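Local coordinates for protein malonate decarboxylase subunit alpha (Acinetobacter baumannii ATCC 17978, PDB 6MPR) that probably transfers the acyl carrier protein from its acetyl thioester to malonate, as the alpha subunit of a malonate decarboxylase, at residues G66-S78 / V223-F235. Numbering follows the deposited sequence. Where two conformers were deposited one is given.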
ATOM      1  N   GLY A  66       2.878   0.241  20.714  1.00  8.99           N
ATOM      2  CA  GLY A  66       3.596   0.384  19.460  1.00  9.62           C
ATOM      3  C   GLY A  66       2.909   0.972  18.235  1.00 13.71           C
ATOM      4  O   GLY A  66       3.532   1.066  17.172  1.00 11.48           O
ATOM      5  N   ASN A  67       1.635   1.337  18.331  1.00 11.19           N
ATOM      6  CA  ASN A  67       1.013   2.162  17.301  0.52  9.95           C
ATOM      7  C   ASN A  67       1.557   3.579  17.412  1.00  9.36           C
ATOM      8  O   ASN A  67       2.173   3.953  18.413  1.00 14.24           O
ATOM      9  CB  ASN A  67      -0.512   2.243  17.448  0.52 11.86           C
ATOM     10  CG  ASN A  67      -1.208   0.902  17.416  0.52  9.55           C
ATOM     11  OD1 ASN A  67      -1.440   0.334  16.349  0.52 18.13           O
ATOM     12  ND2 ASN A  67      -1.623   0.427  18.583  0.52  7.38           N
ATOM     13  N   ASN A  68       1.280   4.403  16.406  1.00  9.38           N
ATOM     14  CA  ASN A  68       1.711   5.789  16.524  0.52 12.80           C
ATOM     15  C   ASN A  68       1.053   6.474  17.717  1.00 16.20           C
ATOM     16  O   ASN A  68       1.702   7.272  18.409  1.00 14.40           O
ATOM     17  CB  ASN A  68       1.430   6.577  15.252  0.52 15.41           C
ATOM     18  CG  ASN A  68       1.964   8.009  15.340  0.52 18.52           C
ATOM     19  OD1 ASN A  68       3.157   8.254  15.129  0.52 24.40           O
ATOM     20  ND2 ASN A  68       1.093   8.946  15.690  0.52 15.01           N
ATOM     21  N   GLN A  69      -0.216   6.165  17.996  1.00 10.92           N
ATOM     22  CA  GLN A  69      -0.938   6.779  19.107  1.00 10.42           C
ATOM     23  C   GLN A  69      -1.251   5.759  20.199  1.00  9.76           C
ATOM     24  O   GLN A  69      -0.685   5.834  21.292  1.00 12.52           O
ATOM     25  CB  GLN A  69      -2.214   7.446  18.580  1.00 11.72           C
ATOM     26  CG  GLN A  69      -1.955   8.493  17.499  1.00 12.08           C
ATOM     27  CD  GLN A  69      -3.168   8.706  16.609  1.00 13.18           C
ATOM     28  OE1 GLN A  69      -3.255   8.133  15.520  1.00 13.43           O
ATOM     29  NE2 GLN A  69      -4.100   9.527  17.058  1.00 13.55           N
ATOM     30  N   LYS A  70      -2.135   4.796  19.934  1.00 14.33           N
ATOM     31  CA  LYS A  70      -2.521   3.804  20.940  1.00 10.43           C
ATOM     32  C   LYS A  70      -1.335   2.939  21.348  1.00 13.12           C
ATOM     33  O   LYS A  70      -0.629   2.408  20.489  1.00 10.18           O
ATOM     34  CB  LYS A  70      -3.638   2.918  20.375  1.00 11.32           C
ATOM     35  CG  LYS A  70      -3.925   1.663  21.177  1.00 13.53           C
ATOM     36  CD  LYS A  70      -5.123   0.926  20.581  1.00 12.42           C
ATOM     37  CE  LYS A  70      -4.761   0.199  19.302  1.00 11.55           C
ATOM     38  NZ  LYS A  70      -5.951  -0.462  18.655  1.00 12.07           N
ATOM     39  N   GLN A  71      -1.130   2.780  22.662  1.00 11.59           N
ATOM     40  CA  GLN A  71      -0.066   1.942  23.210  1.00  8.07           C
ATOM     41  C   GLN A  71      -0.674   0.839  24.061  1.00 10.60           C
ATOM     42  O   GLN A  71      -1.464   1.113  24.977  1.00 11.39           O
ATOM     43  CB  GLN A  71       0.936   2.722  24.087  1.00 11.99           C
ATOM     44  CG  GLN A  71       1.499   4.006  23.465  1.00  9.39           C
ATOM     45  CD  GLN A  71       2.278   3.716  22.200  1.00 18.88           C
ATOM     46  OE1 GLN A  71       3.082   2.769  22.153  1.00 11.52           O
ATOM     47  NE2 GLN A  71       2.035   4.510  21.159  1.00 12.22           N
ATOM     48  N   ALA A  72      -0.283  -0.400  23.779  1.00  8.07           N
ATOM     49  CA  ALA A  72      -0.635  -1.516  24.652  1.00 10.15           C
ATOM     50  C   ALA A  72       0.307  -1.482  25.859  1.00 12.16           C
ATOM     51  O   ALA A  72       1.186  -2.329  26.045  1.00  9.96           O
ATOM     52  CB  ALA A  72      -0.539  -2.828  23.891  1.00 11.21           C
ATOM     53  N   ASP A  73       0.133  -0.454  26.683  1.00  9.16           N
ATOM     54  CA  ASP A  73       1.168  -0.178  27.682  1.00 10.77           C
ATOM     55  C   ASP A  73       1.126  -1.138  28.865  1.00 14.35           C
ATOM     56  O   ASP A  73       2.155  -1.344  29.520  1.00 14.84           O
ATOM     57  CB  ASP A  73       1.076   1.270  28.169  1.00 15.92           C
ATOM     58  CG  ASP A  73      -0.175   1.553  28.973  1.00 15.87           C
ATOM     59  OD1 ASP A  73      -1.300   1.502  28.408  1.00 14.66           O
ATOM     60  OD2 ASP A  73      -0.037   1.818  30.187  1.00 14.11           O
ATOM     61  N   PHE A  74      -0.030  -1.737  29.151  1.00 11.00           N
ATOM     62  CA  PHE A  74      -0.053  -2.807  30.144  1.00 11.85           C
ATOM     63  C   PHE A  74       0.780  -3.993  29.675  1.00 11.03           C
ATOM     64  O   PHE A  74       1.579  -4.547  30.446  1.00 12.50           O
ATOM     65  CB  PHE A  74      -1.499  -3.216  30.421  1.00 12.74           C
ATOM     66  CG  PHE A  74      -1.647  -4.369  31.361  1.00 18.81           C
ATOM     67  CD1 PHE A  74      -1.218  -4.275  32.677  1.00 15.28           C
ATOM     68  CD2 PHE A  74      -2.242  -5.537  30.936  1.00 17.92           C
ATOM     69  CE1 PHE A  74      -1.382  -5.345  33.556  1.00 18.05           C
ATOM     70  CE2 PHE A  74      -2.394  -6.608  31.796  1.00 15.31           C
ATOM     71  CZ  PHE A  74      -1.968  -6.507  33.109  1.00 18.76           C
ATOM     72  N   LEU A  75       0.644  -4.373  28.404  1.00  9.90           N
ATOM     73  CA  LEU A  75       1.434  -5.499  27.900  1.00 10.55           C
ATOM     74  C   LEU A  75       2.915  -5.151  27.820  1.00  9.36           C
ATOM     75  O   LEU A  75       3.764  -5.981  28.161  1.00 11.23           O
ATOM     76  CB  LEU A  75       0.913  -5.957  26.529  1.00 11.85           C
ATOM     77  CG  LEU A  75      -0.511  -6.515  26.497  1.00 11.24           C
ATOM     78  CD1 LEU A  75      -0.916  -6.955  25.068  1.00 11.86           C
ATOM     79  CD2 LEU A  75      -0.678  -7.648  27.499  1.00 12.79           C
ATOM     80  N   SER A  76       3.250  -3.928  27.390  1.00 12.16           N
ATOM     81  CA  SER A  76       4.662  -3.562  27.301  1.00 14.44           C
ATOM     82  C   SER A  76       5.292  -3.431  28.684  1.00 13.14           C
ATOM     83  O   SER A  76       6.416  -3.898  28.891  1.00 14.35           O
ATOM     84  CB  SER A  76       4.843  -2.280  26.479  1.00 13.14           C
ATOM     85  OG  SER A  76       4.119  -1.188  27.023  1.00 13.72           O
ATOM     86  N   ARG A  77       4.587  -2.824  29.653  1.00 12.85           N
ATOM     87  CA  ARG A  77       5.122  -2.756  31.013  1.00 14.82           C
ATOM     88  C   ARG A  77       5.286  -4.153  31.597  1.00 17.51           C
ATOM     89  O   ARG A  77       6.263  -4.431  32.310  1.00 15.30           O
ATOM     90  CB  ARG A  77       4.219  -1.905  31.918  1.00 16.01           C
ATOM     91  CG  ARG A  77       4.290  -0.399  31.655  1.00 17.95           C
ATOM     92  CD  ARG A  77       3.413   0.402  32.633  1.00 18.60           C
ATOM     93  NE  ARG A  77       2.011   0.480  32.206  1.00 15.51           N
ATOM     94  CZ  ARG A  77       1.013  -0.169  32.808  1.00 21.58           C
ATOM     95  NH1 ARG A  77       1.255  -0.942  33.859  1.00 16.76           N
ATOM     96  NH2 ARG A  77      -0.235  -0.043  32.368  1.00 17.37           N
ATOM     97  N   SER A  78       4.341  -5.052  31.294  1.00 15.52           N
ATOM     98  CA  SER A  78       4.423  -6.414  31.812  1.00 15.13           C
ATOM     99  C   SER A  78       5.570  -7.171  31.159  1.00 14.42           C
ATOM    100  O   SER A  78       6.338  -7.858  31.841  1.00 14.43           O
ATOM    101  CB  SER A  78       3.092  -7.154  31.597  1.00 15.85           C
ATOM    102  OG  SER A  78       2.008  -6.563  32.318  1.00 17.09           O
ATOM    103  N   VAL A 223      -6.789  -9.822  27.909  1.00 13.76           N
ATOM    104  CA  VAL A 223      -6.527  -9.505  29.310  1.00 13.54           C
ATOM    105  C   VAL A 223      -7.050  -8.101  29.568  1.00 12.69           C
ATOM    106  O   VAL A 223      -6.853  -7.205  28.747  1.00 13.86           O
ATOM    107  CB  VAL A 223      -5.024  -9.618  29.655  1.00 12.12           C
ATOM    108  CG1 VAL A 223      -4.185  -8.588  28.866  1.00 11.57           C
ATOM    109  CG2 VAL A 223      -4.801  -9.441  31.149  1.00 12.94           C
ATOM    110  N   VAL A 224      -7.754  -7.917  30.685  1.00 12.04           N
ATOM    111  CA  VAL A 224      -8.193  -6.587  31.093  1.00 15.93           C
ATOM    112  C   VAL A 224      -6.983  -5.832  31.632  1.00 13.74           C
ATOM    113  O   VAL A 224      -6.308  -6.298  32.559  1.00 15.56           O
ATOM    114  CB  VAL A 224      -9.312  -6.675  32.142  1.00 16.39           C
ATOM    115  CG1 VAL A 224      -9.731  -5.274  32.608  1.00 16.38           C
ATOM    116  CG2 VAL A 224     -10.503  -7.414  31.577  1.00 13.42           C
ATOM    117  N   ALA A 225      -6.693  -4.671  31.047  1.00 13.45           N
ATOM    118  CA  ALA A 225      -5.519  -3.915  31.462  1.00 11.92           C
ATOM    119  C   ALA A 225      -5.709  -3.368  32.873  1.00 15.26           C
ATOM    120  O   ALA A 225      -6.836  -3.165  33.334  1.00 18.67           O
ATOM    121  CB  ALA A 225      -5.254  -2.766  30.491  1.00 14.39           C
ATOM    122  N   ASP A 226      -4.588  -3.119  33.563  1.00 18.55           N
ATOM    123  CA  ASP A 226      -4.680  -2.539  34.898  1.00 16.23           C
ATOM    124  C   ASP A 226      -5.256  -1.137  34.844  1.00 20.40           C
ATOM    125  O   ASP A 226      -5.797  -0.655  35.844  1.00 21.15           O
ATOM    126  CB  ASP A 226      -3.309  -2.528  35.600  1.00 18.95           C
ATOM    127  CG  ASP A 226      -2.193  -1.879  34.756  1.00 17.13           C
ATOM    128  OD1 ASP A 226      -2.424  -1.518  33.583  1.00 21.06           O
ATOM    129  OD2 ASP A 226      -1.061  -1.754  35.284  1.00 23.46           O
ATOM    130  N   GLN A 227      -5.157  -0.485  33.692  1.00 17.03           N
ATOM    131  CA  GLN A 227      -5.697   0.846  33.481  1.00 18.80           C
ATOM    132  C   GLN A 227      -5.863   1.041  31.984  1.00 16.76           C
ATOM    133  O   GLN A 227      -5.245   0.315  31.196  1.00 19.91           O
ATOM    134  CB  GLN A 227      -4.772   1.915  34.081  1.00 24.35           C
ATOM    135  CG  GLN A 227      -3.378   1.910  33.470  1.00 23.02           C
ATOM    136  CD  GLN A 227      -2.472   2.910  34.135  1.00 29.32           C
ATOM    137  OE1 GLN A 227      -1.807   3.703  33.472  1.00 30.76           O
ATOM    138  NE2 GLN A 227      -2.438   2.879  35.455  1.00 29.31           N
ATOM    139  N   PRO A 228      -6.721   1.967  31.557  1.00 16.43           N
ATOM    140  CA  PRO A 228      -7.013   2.093  30.119  1.00 16.31           C
ATOM    141  C   PRO A 228      -5.746   2.322  29.311  1.00 15.68           C
ATOM    142  O   PRO A 228      -4.796   2.946  29.792  1.00 17.30           O
ATOM    143  CB  PRO A 228      -7.942   3.308  30.051  1.00 14.69           C
ATOM    144  CG  PRO A 228      -8.591   3.352  31.403  1.00 17.64           C
ATOM    145  CD  PRO A 228      -7.533   2.892  32.368  1.00 20.74           C
ATOM    146  N   PHE A 229      -5.741   1.800  28.076  1.00 10.52           N
ATOM    147  CA  PHE A 229      -4.545   1.902  27.246  1.00 13.25           C
ATOM    148  C   PHE A 229      -4.103   3.353  27.082  1.00 13.27           C
ATOM    149  O   PHE A 229      -4.921   4.278  27.007  1.00 12.81           O
ATOM    150  CB  PHE A 229      -4.734   1.216  25.867  1.00 12.84           C
ATOM    151  CG  PHE A 229      -5.743   1.876  24.931  1.00 14.39           C
ATOM    152  CD1 PHE A 229      -5.438   3.046  24.231  1.00 12.04           C
ATOM    153  CD2 PHE A 229      -6.960   1.262  24.675  1.00 11.73           C
ATOM    154  CE1 PHE A 229      -6.352   3.617  23.351  1.00 11.76           C
ATOM    155  CE2 PHE A 229      -7.885   1.818  23.808  1.00 12.85           C
ATOM    156  CZ  PHE A 229      -7.582   3.010  23.132  1.00 13.45           C
ATOM    157  N   TYR A 230      -2.785   3.537  27.098  1.00 11.39           N
ATOM    158  CA  TYR A 230      -2.178   4.856  27.021  1.00 15.11           C
ATOM    159  C   TYR A 230      -2.306   5.442  25.625  1.00  9.78           C
ATOM    160  O   TYR A 230      -2.085   4.751  24.624  1.00 13.47           O
ATOM    161  CB  TYR A 230      -0.703   4.755  27.387  1.00 14.90           C
ATOM    162  CG  TYR A 230       0.047   6.063  27.349  1.00 16.03           C
ATOM    163  CD1 TYR A 230       0.011   6.921  28.431  1.00 18.45           C
ATOM    164  CD2 TYR A 230       0.783   6.443  26.226  1.00 17.62           C
ATOM    165  CE1 TYR A 230       0.690   8.125  28.416  1.00 22.53           C
ATOM    166  CE2 TYR A 230       1.474   7.656  26.204  1.00 19.17           C
ATOM    167  CZ  TYR A 230       1.421   8.487  27.308  1.00 28.49           C
ATOM    168  OH  TYR A 230       2.089   9.691  27.322  1.00 34.05           O
ATOM    169  N   ILE A 231      -2.635   6.730  25.559  1.00 14.79           N
ATOM    170  CA  ILE A 231      -2.642   7.459  24.292  1.00  9.57           C
ATOM    171  C   ILE A 231      -2.594   8.951  24.600  1.00 15.81           C
ATOM    172  O   ILE A 231      -3.287   9.429  25.500  1.00 18.44           O
ATOM    173  CB  ILE A 231      -3.873   7.080  23.436  1.00 12.00           C
ATOM    174  CG1 ILE A 231      -3.884   7.887  22.141  1.00 11.85           C
ATOM    175  CG2 ILE A 231      -5.181   7.251  24.207  1.00 19.48           C
ATOM    176  CD1 ILE A 231      -4.908   7.373  21.135  1.00 15.32           C
ATOM    177  N   GLU A 232      -1.736   9.696  23.837  1.00 13.49           N
ATOM    178  CA  GLU A 232      -1.512  11.144  23.910  1.00 18.73           C
ATOM    179  C   GLU A 232      -2.197  11.871  22.766  1.00 14.51           C
ATOM    180  O   GLU A 232      -2.383  11.309  21.690  1.00 16.62           O
ATOM    181  CB  GLU A 232      -0.021  11.483  23.808  1.00 20.13           C
ATOM    182  CG  GLU A 232       0.894  10.856  24.774  1.00 28.20           C
ATOM    183  CD  GLU A 232       2.283  11.445  24.614  1.00 27.76           C
ATOM    184  OE1 GLU A 232       2.474  12.617  25.002  1.00 32.63           O
ATOM    185  OE2 GLU A 232       3.161  10.758  24.060  1.00 27.59           O
ATOM    186  N   PRO A 233      -2.521  13.168  22.937  1.00 15.78           N
ATOM    187  CA  PRO A 233      -3.004  13.962  21.803  1.00 14.67           C
ATOM    188  C   PRO A 233      -1.856  14.409  20.921  1.00 14.77           C
ATOM    189  O   PRO A 233      -1.265  15.470  21.151  1.00 29.50           O
ATOM    190  CB  PRO A 233      -3.696  15.161  22.475  1.00 10.72           C
ATOM    191  CG  PRO A 233      -2.975  15.318  23.773  1.00 23.01           C
ATOM    192  CD  PRO A 233      -2.582  13.919  24.205  1.00 20.74           C
ATOM    193  N   LEU A 234      -1.542  13.628  19.899  1.00 11.99           N
ATOM    194  CA  LEU A 234      -0.406  13.912  19.036  1.00 12.46           C
ATOM    195  C   LEU A 234      -0.786  14.660  17.763  1.00 15.64           C
ATOM    196  O   LEU A 234       0.113  15.034  16.998  1.00 16.59           O
ATOM    197  CB  LEU A 234       0.300  12.604  18.669  1.00 17.17           C
ATOM    198  CG  LEU A 234       0.819  11.790  19.860  1.00 20.07           C
ATOM    199  CD1 LEU A 234       1.362  10.452  19.379  1.00 22.59           C
ATOM    200  CD2 LEU A 234       1.888  12.568  20.634  1.00 21.81           C
ATOM    201  N   PHE A 235      -2.080  14.901  17.518  1.00 13.25           N
ATOM    202  CA  PHE A 235      -2.532  15.494  16.262  1.00 14.85           C
ATOM    203  C   PHE A 235      -3.301  16.784  16.504  1.00 14.35           C
ATOM    204  O   PHE A 235      -4.154  17.183  15.705  1.00 15.25           O
ATOM    205  CB  PHE A 235      -3.336  14.472  15.453  1.00 13.43           C
ATOM    206  CG  PHE A 235      -2.462  13.380  14.909  1.00 15.70           C
ATOM    207  CD1 PHE A 235      -2.150  12.278  15.684  1.00 11.57           C
ATOM    208  CD2 PHE A 235      -1.853  13.519  13.672  1.00 17.57           C
ATOM    209  CE1 PHE A 235      -1.305  11.301  15.199  1.00 14.13           C
ATOM    210  CE2 PHE A 235      -0.994  12.552  13.191  1.00 22.95           C
ATOM    211  CZ  PHE A 235      -0.721  11.439  13.960  1.00 19.44           C
TER
HETATM  212  O   HOH W   1       0.199   8.114  22.255  1.00 15.59           O
HETATM  213  O   HOH W   2      -3.344  11.294  19.242  1.00 22.84           O
HETATM  214  O   HOH W   3      -2.897  -0.169  29.623  1.00 10.68           O
HETATM  215  O   HOH W   4      -2.267   3.580  30.588  1.00 16.35           O
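V223, at the end of strand 221-224, meets F74 at the ring edge, with V223 CG2 3.8 Å from F74 CE2, while its CG1 reaches L75 CD2. The next turn passes over a face of the same ring: A225 CA makes a CH-pi contact 4.1 Å from the F74 centroid, and the D226 backbone N sits nearby. S78 OG lies over the opposite face. F74 swings its ring into this slot with CG anti to the backbone N (chi1 176°).

D226 then takes R77 in an end-on salt bridge, one nitrogen to each oxygen, both oxygens offering their syn lone pairs. R77 NH1 lies 2.8 Å from D226 OD2, and the bond from R77 NH2 to D226 OD1 is almost straight. A second salt bridge runs side-on from R77 NE and NH2, both to D73 OD2, so one guanidinium links both carboxylates in a network and probably offsets their like charges.

The Q227 carbonyl shares a water with D73 OD1. F229 offers a ring face to K70 CG in a CH-pi contact, 4.0 Å from CG to the F229 centroid; beyond it K70 NZ is held by S177 O, A162 O and S181 OG. Y230 N donates to D73 OD1 at 2.8 Å, from above the carboxylate plane, and Y230 O accepts from Q71 N at 2.9 Å.

I231 rests CD1 on Q69 CB. Waters tie E232 N to Q69 O and L234 N to Q69 NE2, which also bonds T323 O. The Q69 side chain crosses that of F235 at about a right angle, amide and ring planes 57° apart, with Q69 CD 3.5 Å from F235 CE1.

In this parallel-sheet alpha/beta domain, the loop after strand 61-64 and the start of helix 73-79 pack on the chain leaving 221-224, consistent with the CoA-transferase-like fold expected of this family.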